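Local structure of PrgA (Enterococcus faecalis, 6Z9K) at residues A[85-88]-A[89-93]; A[156-159]-A[160-164]. The protein provides surface exclusion that protects enterococcal cells against unwanted conjugation, the part described being its magnesium-binding CAP domain. All blocks are in the same frame, centred on the assembly; numbering follows the deposited sequence.

Contact 1 of 2, residues A[85-88]-A[89-93]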
# COMPACT_ATOMS: atom_id res chain seq x y z
N ASN A 85 5.99 -6.55 0.01
CA ASN A 85 6.78 -7.67 0.58
C ASN A 85 7.98 -7.95 -0.33
O ASN A 85 9.03 -8.36 0.20
CB ASN A 85 6.00 -8.96 0.75
CG ASN A 85 5.22 -9.00 2.05
OD1 ASN A 85 5.56 -8.23 2.95
ND2 ASN A 85 4.30 -9.97 2.17
N ASP A 86 7.85 -7.75 -1.62
CA ASP A 86 8.99 -7.98 -2.55
C ASP A 86 10.12 -7.04 -2.11
O ASP A 86 11.26 -7.47 -2.02
CB ASP A 86 8.50 -7.84 -3.98
CG ASP A 86 9.59 -7.95 -5.04
OD1 ASP A 86 10.17 -9.02 -5.11
OD2 ASP A 86 9.83 -6.96 -5.77
N VAL A 87 9.82 -5.77 -1.86
CA VAL A 87 10.83 -4.78 -1.44
C VAL A 87 11.31 -5.16 -0.04
O VAL A 87 12.50 -5.21 0.24
CB VAL A 87 10.22 -3.38 -1.48
CG1 VAL A 87 11.14 -2.33 -0.93
CG2 VAL A 87 9.80 -3.04 -2.89
N ARG A 88 10.37 -5.44 0.87
CA ARG A 88 10.74 -5.71 2.28
C ARG A 88 11.66 -6.94 2.35
O ARG A 88 12.68 -6.89 3.10
CB ARG A 88 9.48 -5.90 3.11
CG ARG A 88 8.78 -4.58 3.36
CD ARG A 88 7.54 -4.71 4.21
NE ARG A 88 7.80 -5.15 5.58
CZ ARG A 88 8.02 -4.39 6.63
NH1 ARG A 88 7.89 -3.07 6.58
NH2 ARG A 88 8.36 -4.96 7.76
N LYS A 89 11.38 -7.99 1.58
CA LYS A 89 12.19 -9.22 1.59
C LYS A 89 13.60 -8.86 1.07
O LYS A 89 14.62 -9.33 1.67
CB LYS A 89 11.56 -10.32 0.75
CG LYS A 89 12.33 -11.63 0.82
CD LYS A 89 11.59 -12.74 0.16
CE LYS A 89 12.20 -14.09 0.50
NZ LYS A 89 11.60 -15.15 -0.35
N LYS A 90 13.71 -8.02 0.06
CA LYS A 90 15.07 -7.69 -0.47
C LYS A 90 15.87 -6.98 0.62
O LYS A 90 17.10 -7.16 0.65
CB LYS A 90 14.97 -6.84 -1.73
CG LYS A 90 14.50 -7.67 -2.92
CD LYS A 90 14.23 -6.86 -4.15
CE LYS A 90 13.89 -7.73 -5.36
NZ LYS A 90 13.62 -6.87 -6.54
N LEU A 91 15.19 -6.23 1.49
CA LEU A 91 15.86 -5.44 2.55
C LEU A 91 15.94 -6.24 3.86
O LEU A 91 16.45 -5.69 4.85
CB LEU A 91 15.14 -4.09 2.74
CG LEU A 91 15.22 -3.09 1.60
CD1 LEU A 91 14.49 -1.81 1.93
CD2 LEU A 91 16.65 -2.77 1.21
N GLY A 92 15.57 -7.51 3.87
CA GLY A 92 15.64 -8.40 5.03
C GLY A 92 14.74 -7.95 6.16
O GLY A 92 15.11 -8.12 7.34
N LEU A 93 13.59 -7.37 5.82
CA LEU A 93 12.54 -6.92 6.77
C LEU A 93 11.42 -7.95 6.91
O LEU A 93 11.20 -8.77 5.97
CB LEU A 93 11.97 -5.61 6.24
CG LEU A 93 12.92 -4.43 6.20
CD1 LEU A 93 12.34 -3.32 5.37
CD2 LEU A 93 13.19 -3.96 7.59
O HOH W 1 10.82 -8.25 -8.09
O HOH W 2 11.57 -5.13 -5.63
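K89 N donates to N85 O and K90 N to D86 O, bonds of the last regular turn of helix 70-90, before a Schellman motif closes the helix. L91 N to V87 O, at 3.1 Å, is the final i to i+4 bond, but L91 has already left helical angles, and its second bond, to R88 O, is weak. G92, with a positive phi of 63°, is the C-prime residue: its N binds K89 O at 3.0 Å, and the chain then folds back so that L93 N meets R88 O at 2.9 Å. That bond is nearly straight at the hydrogen (167°), although the donor stands above the carbonyl plane.

L93 directs its CB back at the helix. This atom lies over one face of the R88 guanidinium, offset toward the rim, the two side chains running at about a right angle. A bend at chi3 (65°) brings the arginine head into this position, where S94 O, L189 O and Q191 O hold it from outside the two segments. V87 CG1 touches L91 CD1 at the outer limit of apolar contact.

On another side of the helix, K90 lies extended along the turn, its CG against D86 O. The i to i+4 salt bridge with D86 is long, and K90 NZ has a further acidic partner in E240. Water closes the gap: one molecule donates to D86 OD2 at 2.5 Å and accepts from K90 NZ at 2.8 Å, while a second also donates to D86 OD2 and accepts weakly from the same ammonium.

Contact 2 of 2, residues A[156-159]-A[160-164]; sequences GKVS and KYTLQ
The chi1 of S159, 79°, sets OG between its own backbone N and carbonyl carbon, from where it reaches forward to T162 N at 3.0 Å. This is a serine N-cap: the hydroxyl accepts an amide hydrogen of the first helical turn, and the bond is close to straight. S159 O takes the next amide, L163 N, also at 3.0 Å, so S159 serves two successive amides, one with its side chain and one with its carbonyl. The chi1 of T162, -65°, places OG1 beside its own backbone N, near S159 OG; a water accepts from S159 N and is hydrogen-bonded to T162 OG1 at 2.8 Å, joining the last strand residue to the first turn.

The two methyls of V158 divide the apolar side of the junction between them. CG2 presses against T162 CG2 at 3.4 Å, tighter than usual for two carbons, whereas CG1 packs on L163 CD2 at 3.6 Å. S159 OG also lies near the plane of the Y161 ring, at its edge, while CB of Y161 is the part of that side chain nearest to the hydroxyl.

Strand 157-159 thus passes directly into helix 160-176, the axes of the strand and of segment 160-164 lying at 77° to each other. The strand pairs antiparallel with strand 62-64, whose W63 touches K160 and L163; K160 NZ extends to a salt bridge with E75 of helix 70-90, and Y161 packs against D55 of helix 53-57.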
# COMPACT_ATOMS: atom_id res chain seq x y z
N GLY A 156 -19.14 5.96 -8.40
CA GLY A 156 -18.43 5.14 -7.40
C GLY A 156 -17.59 4.02 -8.02
O GLY A 156 -17.07 3.21 -7.22
N LYS A 157 -17.47 3.92 -9.35
CA LYS A 157 -16.79 2.77 -10.00
C LYS A 157 -15.46 3.19 -10.64
O LYS A 157 -15.29 4.36 -10.97
CB LYS A 157 -17.70 2.11 -11.04
CG LYS A 157 -18.95 1.47 -10.45
CD LYS A 157 -19.88 1.04 -11.54
CE LYS A 157 -21.08 0.27 -11.03
NZ LYS A 157 -21.35 -0.90 -11.89
N VAL A 158 -14.53 2.24 -10.74
CA VAL A 158 -13.14 2.42 -11.24
C VAL A 158 -12.65 1.04 -11.66
O VAL A 158 -13.02 0.07 -11.01
CB VAL A 158 -12.19 3.10 -10.21
CG1 VAL A 158 -12.12 2.39 -8.89
CG2 VAL A 158 -10.78 3.22 -10.74
N SER A 159 -11.85 0.94 -12.73
CA SER A 159 -11.45 -0.38 -13.23
C SER A 159 -10.41 -0.96 -12.29
O SER A 159 -9.68 -0.18 -11.65
CB SER A 159 -10.95 -0.37 -14.64
OG SER A 159 -9.62 0.07 -14.72
N LYS A 160 -10.37 -2.27 -12.23
CA LYS A 160 -9.36 -3.04 -11.49
C LYS A 160 -7.97 -2.65 -12.01
O LYS A 160 -7.05 -2.43 -11.21
CB LYS A 160 -9.64 -4.52 -11.72
CG LYS A 160 -8.60 -5.48 -11.19
CD LYS A 160 -9.05 -6.89 -11.28
CE LYS A 160 -8.18 -7.77 -10.44
NZ LYS A 160 -8.78 -9.13 -10.37
N TYR A 161 -7.83 -2.48 -13.31
CA TYR A 161 -6.55 -2.02 -13.92
C TYR A 161 -6.13 -0.71 -13.26
O TYR A 161 -4.99 -0.56 -12.81
CB TYR A 161 -6.70 -1.85 -15.43
CG TYR A 161 -5.49 -1.21 -16.06
CD1 TYR A 161 -5.37 0.17 -16.13
CD2 TYR A 161 -4.44 -1.98 -16.53
CE1 TYR A 161 -4.24 0.78 -16.65
CE2 TYR A 161 -3.30 -1.38 -17.06
CZ TYR A 161 -3.21 -0.00 -17.14
OH TYR A 161 -2.07 0.59 -17.65
N THR A 162 -7.03 0.26 -13.24
CA THR A 162 -6.75 1.61 -12.70
C THR A 162 -6.36 1.53 -11.23
O THR A 162 -5.41 2.20 -10.88
CB THR A 162 -7.94 2.55 -12.88
OG1 THR A 162 -8.04 2.65 -14.29
CG2 THR A 162 -7.74 3.89 -12.22
N LEU A 163 -7.09 0.78 -10.41
CA LEU A 163 -6.68 0.64 -8.99
C LEU A 163 -5.28 0.03 -8.89
O LEU A 163 -4.49 0.51 -8.07
CB LEU A 163 -7.68 -0.22 -8.24
CG LEU A 163 -9.08 0.36 -8.08
CD1 LEU A 163 -10.04 -0.71 -7.54
CD2 LEU A 163 -9.02 1.61 -7.20
N GLN A 164 -4.93 -1.00 -9.68
CA GLN A 164 -3.59 -1.65 -9.53
C GLN A 164 -2.53 -0.66 -10.00
O GLN A 164 -1.44 -0.60 -9.40
CB GLN A 164 -3.51 -2.96 -10.31
CG GLN A 164 -4.37 -4.05 -9.69
CD GLN A 164 -4.20 -5.43 -10.28
OE1 GLN A 164 -3.52 -5.62 -11.29
NE2 GLN A 164 -4.67 -6.41 -9.53
O HOH W 3 -10.82 3.14 -14.50

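Contacts 1 and 2 illustrate one way to end a helix and one way to begin it: 85-93 finishes helix 70-90 with a Schellman motif, and 156-164 starts helix 160-176 with a serine cap. They lie on opposite sides of the chain's centre, 27 Å apart between centres and about 13 Å between nearest atoms, and do not touch. Helix 70-90 nevertheless relates them, because the same helix borders contact 2 through E75 and ends in contact 1. The magnesium site, which includes H185, is closer to contact 1: the side chains of R88 and H185 are about 11 Å apart. Contact 2 is remote from that site.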